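Local coordinates for beta-lactamase domain protein (Burkholderia ambifaria, PDB 5I0P), which binds two zinc ions in a metallo-beta-lactamase-type fold and is probably a metal-dependent hydrolase, at residues L192-A197 with L261-T266; C218-E223 with V227-D232. All coordinates share one frame; numbering follows the deposited sequence.

How the contacts relate
Along the chain, residues 192-197 come first: they leave strand 190-192, the last strand of one mixed sheet, and lead into strand 197-200 at the edge of the other. Strands 217-222 and 227-231 follow and pair as the hairpin of contact 2, a short local closure. Contact 1 closes a much longer loop, reaching forward to helix 262-265, so the hairpin lies wholly within it. The centres of the two contacts are about 8 Å apart. Tyr264 bridges them, its CD1 lying 3.7 Å from CD2 of Leu228, and so packs helix 262-265 on the hairpin whose second strand leads to the zinc ligand Asp232; from 192-197, Leu192 CD1 packs 3.9 Å from Cys218 SG.

Contact 1 of 2, residues L192-A197 with L261-T266; sequences LREGDA and LGRYET
Glu194 reaches Arg263 because its CG lies anti to the backbone N (chi1 165°) and the chain then bends at chi2, while Arg263, whose CB already faces the turn, bends at chi2 and chi3 and presents NH1 to the carboxylate. The pair forms a surface salt bridge in the metallo-beta-lactamase fold, between the turn that links the two mixed sheets and the short helix 262-265. The backbones stay well apart, with the CA atoms of Glu194 and Arg263 separated by 11.6 Å, and the two side chains approach from opposite directions.

Arg263 NH1 donates to Glu194 OE2 over 3.0 Å with an N-H...O angle of 151°. The flat groups do not lie in one plane: carboxylate and guanidinium are turned 64° apart, which fits one direct bond, NH1 to OE2, in place of a two-pronged pairing. NH1 approaches OE2 well out of the carboxylate plane, while OE2 is tilted only slightly from the guanidinium plane. The other oxygen, Glu194 OE1, is taken by the hydroxyl of Thr209, which ties the carboxylate to strand 203-210.

Glu194 occupies the second position of a type II turn from Arg193 to Asp196, closed by Asp196 N to Arg193 O at 2.9 Å. Gly195 follows with a positive phi, a backbone shape that calls for glycine here. Asp196 OD2 also accepts from Arg193 N at 2.8 Å, a second tie across the turn that presents Glu194. At the guanidinium edge, a water completes a small ring: it donates to Glu194 OE2 at 2.9 Å and accepts from Arg263 NH2 at 2.9 Å.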
ATOM      1  N   LEU A 192     -12.037   6.749   8.078  1.00 30.94           N
ATOM      2  CA  LEU A 192     -11.457   7.764   7.206  1.00 30.42           C
ATOM      3  C   LEU A 192     -12.113   7.698   5.839  1.00 27.39           C
ATOM      4  O   LEU A 192     -12.357   6.609   5.309  1.00 36.75           O
ATOM      5  CB  LEU A 192      -9.960   7.537   7.024  1.00 31.50           C
ATOM      6  CG  LEU A 192      -9.062   7.605   8.250  1.00 32.58           C
ATOM      7  CD1 LEU A 192      -7.683   6.963   7.903  1.00 26.06           C
ATOM      8  CD2 LEU A 192      -8.928   9.052   8.743  1.00 27.65           C
ATOM      9  N   ARG A 193     -12.383   8.861   5.259  1.00 26.91           N
ATOM     10  CA  ARG A 193     -12.978   8.922   3.933  1.00 29.77           C
ATOM     11  C   ARG A 193     -12.264   9.930   3.046  1.00 32.14           C
ATOM     12  O   ARG A 193     -11.661  10.903   3.510  1.00 29.77           O
ATOM     13  CB  ARG A 193     -14.470   9.276   3.985  1.00 32.74           C
ATOM     14  CG  ARG A 193     -15.350   8.225   4.615  1.00 39.55           C
ATOM     15  CD  ARG A 193     -16.849   8.597   4.565  1.00 44.89           C
ATOM     16  NE  ARG A 193     -17.343   8.766   3.201  1.00 42.23           N
ATOM     17  CZ  ARG A 193     -17.802   9.915   2.721  1.00 48.23           C
ATOM     18  NH1 ARG A 193     -17.834  10.995   3.491  1.00 42.54           N
ATOM     19  NH2 ARG A 193     -18.230   9.984   1.466  1.00 60.48           N
ATOM     20  N   GLU A 194     -12.420   9.703   1.748  1.00 30.41           N
ATOM     21  CA  GLU A 194     -11.897  10.600   0.733  1.00 26.92           C
ATOM     22  C   GLU A 194     -12.226  12.054   1.035  1.00 27.85           C
ATOM     23  O   GLU A 194     -13.389  12.423   1.199  1.00 45.43           O
ATOM     24  CB  GLU A 194     -12.480  10.214  -0.634  1.00 27.68           C
ATOM     25  CG  GLU A 194     -12.274  11.302  -1.663  1.00 27.00           C
ATOM     26  CD  GLU A 194     -10.809  11.493  -1.977  1.00 31.72           C
ATOM     27  OE1 GLU A 194     -10.055  10.504  -1.839  1.00 37.05           O
ATOM     28  OE2 GLU A 194     -10.409  12.630  -2.329  1.00 36.28           O
ATOM     29  N   GLY A 195     -11.211  12.890   1.031  1.00 30.84           N
ATOM     30  CA  GLY A 195     -11.399  14.305   1.259  1.00 30.03           C
ATOM     31  C   GLY A 195     -11.459  14.726   2.712  1.00 32.11           C
ATOM     32  O   GLY A 195     -11.601  15.918   2.982  1.00 30.85           O
ATOM     33  N   ASP A 196     -11.407  13.797   3.657  1.00 31.89           N
ATOM     34  CA  ASP A 196     -11.387  14.199   5.061  1.00 33.89           C
ATOM     35  C   ASP A 196     -10.151  15.024   5.360  1.00 38.07           C
ATOM     36  O   ASP A 196      -9.077  14.816   4.782  1.00 40.37           O
ATOM     37  CB  ASP A 196     -11.405  12.993   5.995  1.00 35.91           C
ATOM     38  CG  ASP A 196     -12.742  12.311   6.026  1.00 41.99           C
ATOM     39  OD1 ASP A 196     -13.691  12.853   5.421  1.00 46.40           O
ATOM     40  OD2 ASP A 196     -12.842  11.240   6.658  1.00 44.99           O
ATOM     41  N   ALA A 197     -10.332  15.982   6.239  1.00 41.55           N
ATOM     42  CA  ALA A 197      -9.257  16.790   6.781  1.00 41.76           C
ATOM     43  C   ALA A 197      -8.933  16.219   8.144  1.00 34.25           C
ATOM     44  O   ALA A 197      -9.785  16.221   9.028  1.00 39.57           O
ATOM     45  CB  ALA A 197      -9.706  18.243   6.902  1.00 42.89           C
ATOM     46  N   LEU A 261      -3.375   7.455  -9.952  1.00 30.75           N
ATOM     47  CA  LEU A 261      -2.096   8.151  -9.952  1.00 31.97           C
ATOM     48  C   LEU A 261      -2.243   9.617 -10.306  1.00 36.12           C
ATOM     49  O   LEU A 261      -1.410  10.430  -9.887  1.00 36.47           O
ATOM     50  CB  LEU A 261      -1.125   7.466 -10.904  1.00 30.35           C
ATOM     51  CG  LEU A 261      -0.522   6.162 -10.401  1.00 31.37           C
ATOM     52  CD1 LEU A 261       0.538   5.714 -11.395  1.00 34.69           C
ATOM     53  CD2 LEU A 261       0.102   6.341  -9.033  1.00 23.19           C
ATOM     54  N   GLY A 262      -3.309   9.980 -11.022  1.00 33.04           N
ATOM     55  CA  GLY A 262      -3.527  11.374 -11.341  1.00 31.47           C
ATOM     56  C   GLY A 262      -3.662  12.274 -10.131  1.00 37.02           C
ATOM     57  O   GLY A 262      -3.377  13.468 -10.231  1.00 40.44           O
ATOM     58  N   ARG A 263      -4.062  11.722  -8.982  1.00 35.17           N
ATOM     59  CA  ARG A 263      -4.163  12.505  -7.754  1.00 26.95           C
ATOM     60  C   ARG A 263      -2.815  13.068  -7.282  1.00 37.34           C
ATOM     61  O   ARG A 263      -2.759  14.139  -6.659  1.00 31.48           O
ATOM     62  CB  ARG A 263      -4.764  11.624  -6.663  1.00 31.41           C
ATOM     63  CG  ARG A 263      -6.167  11.132  -6.940  1.00 34.45           C
ATOM     64  CD  ARG A 263      -7.174  12.291  -7.128  1.00 27.08           C
ATOM     65  NE  ARG A 263      -7.197  13.320  -6.066  1.00 41.79           N
ATOM     66  CZ  ARG A 263      -7.814  13.221  -4.881  1.00 38.93           C
ATOM     67  NH1 ARG A 263      -8.460  12.117  -4.539  1.00 31.16           N
ATOM     68  NH2 ARG A 263      -7.789  14.238  -4.035  1.00 28.17           N
ATOM     69  N   TYR A 264      -1.717  12.371  -7.544  1.00 34.70           N
ATOM     70  CA  TYR A 264      -0.430  12.875  -7.092  1.00 32.27           C
ATOM     71  C   TYR A 264       0.288  13.638  -8.190  1.00 37.36           C
ATOM     72  O   TYR A 264       1.049  14.550  -7.875  1.00 42.58           O
ATOM     73  CB  TYR A 264       0.434  11.713  -6.600  1.00 31.78           C
ATOM     74  CG  TYR A 264      -0.399  10.690  -5.874  1.00 24.89           C
ATOM     75  CD1 TYR A 264      -0.814  10.909  -4.576  1.00 24.88           C
ATOM     76  CD2 TYR A 264      -0.813   9.526  -6.516  1.00 24.01           C
ATOM     77  CE1 TYR A 264      -1.618   9.979  -3.915  1.00 26.59           C
ATOM     78  CE2 TYR A 264      -1.593   8.615  -5.880  1.00 31.06           C
ATOM     79  CZ  TYR A 264      -2.013   8.840  -4.577  1.00 34.83           C
ATOM     80  OH  TYR A 264      -2.827   7.918  -3.928  1.00 38.28           O
ATOM     81  N   GLU A 265      -0.019  13.338  -9.464  1.00 41.50           N
ATOM     82  CA  GLU A 265       0.571  14.051 -10.596  1.00 47.45           C
ATOM     83  C   GLU A 265       0.355  15.557 -10.490  1.00 53.99           C
ATOM     84  O   GLU A 265       1.221  16.342 -10.892  1.00 63.71           O
ATOM     85  CB  GLU A 265      -0.031  13.548 -11.908  1.00 51.18           C
ATOM     86  CG  GLU A 265       0.786  12.548 -12.702  1.00 55.20           C
ATOM     87  CD  GLU A 265      -0.035  11.866 -13.811  1.00 64.47           C
ATOM     88  OE1 GLU A 265      -1.269  11.704 -13.650  1.00 66.57           O
ATOM     89  OE2 GLU A 265       0.551  11.485 -14.850  1.00 69.81           O
ATOM     90  N   THR A 266      -0.792  15.990  -9.976  1.00 48.71           N
ATOM     91  CA  THR A 266      -1.072  17.422  -9.973  1.00 49.79           C
ATOM     92  C   THR A 266      -0.537  18.134  -8.741  1.00 44.62           C
ATOM     93  O   THR A 266      -0.600  19.367  -8.695  1.00 45.24           O
ATOM     94  CB  THR A 266      -2.586  17.709 -10.074  1.00 48.49           C
ATOM     95  OG1 THR A 266      -3.301  16.936  -9.098  1.00 42.37           O
ATOM     96  CG2 THR A 266      -3.106  17.423 -11.480  1.00 48.14           C
TER
HETATM   97  O   HOH W   1      -8.479  14.538  -1.208  1.00 34.74           O

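Contact 2 of 2, residues C218-E223 with V227-D232; sequences CALHSE and VLISGD. With ZN (zinc ion), chain E; ZN (zinc ion), chain F.
Val227, Ile229 and Leu220 lose the most surface here, and all three point to the same face of an antiparallel hairpin whose strands run at 174° to each other. Leu220 and Ile229 form a hydrogen-bonded pair, with Leu220 N to Ile229 O at 3.0 Å and Ile229 N to Leu220 O at 2.9 Å; their CB atoms lie 4.2 Å apart. Val227 is paired in the same way with Ser222, whose N gives Val227 O a 2.9 Å bond, nearly straight at 164°. Trp205 of strand 203-210 packs against Leu220, Ser222 and Val227 on this face.

His221 and Leu228 form the non-hydrogen-bonded pair between them and point to the other face. With chi1 at -175°, CG of His221 stands opposite its backbone N, which brings the CD2 edge of the imidazole to 3.4 Å from Val227 O, near the ring plane, while Leu228 CD1 meets His221 CB. Tyr264 also touches Ala219.

Past Gly231, Asp232 OD2 lies 2.1 Å from the zinc ion of His102, His104 and His213, while both its oxygens hold the other zinc ion, OD2 at 2.4 Å and OD1 at 2.5 Å. His107 and His277 also bind the second, and Asp106 belongs to the same site. The pairing, with the bonds of Asp232 N to His217 and Asp232 O to Thr240, probably helps to position the carboxylate, which is shared by both zinc ions, as expected for a dinuclear centre.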
ATOM      1  N   CYS A 218      -5.588   4.629   1.748  1.00 28.15           N
ATOM      2  CA  CYS A 218      -5.559   5.968   2.342  1.00 30.68           C
ATOM      3  C   CYS A 218      -4.134   6.497   2.292  1.00 28.39           C
ATOM      4  O   CYS A 218      -3.261   5.995   2.996  1.00 30.94           O
ATOM      5  CB  CYS A 218      -6.078   5.979   3.787  1.00 27.07           C
ATOM      6  SG  CYS A 218      -5.779   7.587   4.610  1.00 36.30           S
ATOM      7  N   ALA A 219      -3.904   7.484   1.440  1.00 25.52           N
ATOM      8  CA  ALA A 219      -2.707   8.311   1.481  1.00 22.08           C
ATOM      9  C   ALA A 219      -3.085   9.634   2.139  1.00 37.65           C
ATOM     10  O   ALA A 219      -4.253  10.043   2.127  1.00 31.75           O
ATOM     11  CB  ALA A 219      -2.119   8.550   0.095  1.00 22.17           C
ATOM     12  N   LEU A 220      -2.111  10.259   2.785  1.00 23.13           N
ATOM     13  CA  LEU A 220      -2.351  11.479   3.532  1.00 27.43           C
ATOM     14  C   LEU A 220      -1.550  12.605   2.917  1.00 28.17           C
ATOM     15  O   LEU A 220      -0.322  12.503   2.807  1.00 35.04           O
ATOM     16  CB  LEU A 220      -1.975  11.285   5.008  1.00 30.30           C
ATOM     17  CG  LEU A 220      -2.803  10.199   5.702  1.00 23.49           C
ATOM     18  CD1 LEU A 220      -2.205   9.926   7.029  1.00 23.50           C
ATOM     19  CD2 LEU A 220      -4.308  10.610   5.811  1.00 24.06           C
ATOM     20  N   HIS A 221      -2.231  13.696   2.573  1.00 26.08           N
ATOM     21  CA  HIS A 221      -1.595  14.821   1.902  1.00 32.62           C
ATOM     22  C   HIS A 221      -1.667  16.073   2.770  1.00 39.72           C
ATOM     23  O   HIS A 221      -2.761  16.524   3.127  1.00 38.87           O
ATOM     24  CB  HIS A 221      -2.253  15.091   0.553  1.00 28.54           C
ATOM     25  CG  HIS A 221      -1.559  16.155  -0.233  1.00 30.97           C
ATOM     26  ND1 HIS A 221      -2.216  16.995  -1.102  1.00 31.93           N
ATOM     27  CD2 HIS A 221      -0.254  16.526  -0.259  1.00 31.34           C
ATOM     28  CE1 HIS A 221      -1.347  17.833  -1.636  1.00 35.18           C
ATOM     29  NE2 HIS A 221      -0.150  17.575  -1.137  1.00 31.21           N
ATOM     30  N   SER A 222      -0.495  16.637   3.101  1.00 41.62           N
ATOM     31  CA  SER A 222      -0.392  17.920   3.815  1.00 36.92           C
ATOM     32  C   SER A 222       0.016  18.985   2.807  1.00 34.76           C
ATOM     33  O   SER A 222       1.201  19.191   2.544  1.00 49.53           O
ATOM     34  CB  SER A 222       0.611  17.825   4.960  1.00 32.44           C
ATOM     35  OG  SER A 222       0.728  19.065   5.602  1.00 39.03           O
ATOM     36  N   GLU A 223      -0.966  19.719   2.305  1.00 40.07           N
ATOM     37  CA  GLU A 223      -0.740  20.581   1.149  1.00 37.21           C
ATOM     38  C   GLU A 223       0.080  21.819   1.500  1.00 36.68           C
ATOM     39  O   GLU A 223       0.915  22.250   0.699  1.00 35.13           O
ATOM     40  CB  GLU A 223      -2.090  20.962   0.557  1.00 39.81           C
ATOM     41  CG  GLU A 223      -2.045  21.884  -0.631  1.00 53.11           C
ATOM     42  CD  GLU A 223      -3.417  22.041  -1.259  1.00 68.67           C
ATOM     43  OE1 GLU A 223      -4.298  21.182  -0.992  1.00 72.07           O
ATOM     44  OE2 GLU A 223      -3.615  23.019  -2.014  1.00 74.65           O
ATOM     45  N   VAL A 227       3.892  17.751   1.974  1.00 37.34           N
ATOM     46  CA  VAL A 227       4.318  16.421   2.392  1.00 33.20           C
ATOM     47  C   VAL A 227       3.254  15.423   1.993  1.00 30.40           C
ATOM     48  O   VAL A 227       2.059  15.715   2.105  1.00 35.65           O
ATOM     49  CB  VAL A 227       4.553  16.331   3.906  1.00 30.21           C
ATOM     50  CG1 VAL A 227       5.082  14.928   4.248  1.00 26.64           C
ATOM     51  CG2 VAL A 227       5.456  17.495   4.399  1.00 29.10           C
ATOM     52  N   LEU A 228       3.679  14.247   1.522  1.00 26.51           N
ATOM     53  CA  LEU A 228       2.746  13.209   1.092  1.00 25.17           C
ATOM     54  C   LEU A 228       3.147  11.882   1.715  1.00 28.81           C
ATOM     55  O   LEU A 228       4.208  11.343   1.380  1.00 33.51           O
ATOM     56  CB  LEU A 228       2.724  13.112  -0.431  1.00 25.29           C
ATOM     57  CG  LEU A 228       1.823  12.007  -0.970  1.00 34.95           C
ATOM     58  CD1 LEU A 228       0.358  12.366  -0.793  1.00 26.24           C
ATOM     59  CD2 LEU A 228       2.148  11.670  -2.412  1.00 24.51           C
ATOM     60  N   ILE A 229       2.311  11.347   2.612  1.00 24.33           N
ATOM     61  CA  ILE A 229       2.447   9.947   3.030  1.00 28.16           C
ATOM     62  C   ILE A 229       1.756   9.091   1.972  1.00 28.46           C
ATOM     63  O   ILE A 229       0.531   9.108   1.840  1.00 30.25           O
ATOM     64  CB  ILE A 229       1.875   9.693   4.430  1.00 28.94           C
ATOM     65  CG1 ILE A 229       2.746  10.435   5.459  1.00 38.77           C
ATOM     66  CG2 ILE A 229       1.809   8.203   4.732  1.00 22.06           C
ATOM     67  CD1 ILE A 229       2.174  10.555   6.855  1.00 23.52           C
ATOM     68  N   SER A 230       2.545   8.372   1.178  1.00 24.73           N
ATOM     69  CA  SER A 230       2.004   7.828  -0.053  1.00 28.66           C
ATOM     70  C   SER A 230       1.560   6.383   0.073  1.00 30.63           C
ATOM     71  O   SER A 230       0.934   5.871  -0.861  1.00 32.63           O
ATOM     72  CB  SER A 230       3.018   7.955  -1.198  1.00 25.24           C
ATOM     73  OG  SER A 230       4.140   7.134  -1.009  1.00 26.43           O
ATOM     74  N   GLY A 231       1.804   5.739   1.214  1.00 24.61           N
ATOM     75  CA  GLY A 231       1.420   4.338   1.346  1.00 24.10           C
ATOM     76  C   GLY A 231       2.149   3.518   0.299  1.00 34.73           C
ATOM     77  O   GLY A 231       3.347   3.702   0.053  1.00 39.49           O
ATOM     78  N   ASP A 232       1.425   2.625  -0.354  1.00 30.30           N
ATOM     79  CA  ASP A 232       1.998   1.852  -1.437  1.00 24.93           C
ATOM     80  C   ASP A 232       1.625   2.408  -2.806  1.00 26.59           C
ATOM     81  O   ASP A 232       1.955   1.779  -3.810  1.00 30.17           O
ATOM     82  CB  ASP A 232       1.551   0.389  -1.384  1.00 20.20           C
ATOM     83  CG  ASP A 232       2.192  -0.414  -0.272  1.00 23.91           C
ATOM     84  OD1 ASP A 232       3.097   0.020   0.458  1.00 28.02           O
ATOM     85  OD2 ASP A 232       1.762  -1.557  -0.135  1.00 39.67           O
TER
HETATM   86 ZN    ZN E 400       0.251  -2.993  -0.009  1.00 50.66          ZN
HETATM   87 ZN    ZN F 401       3.303  -2.232   1.586  1.00 37.13          ZN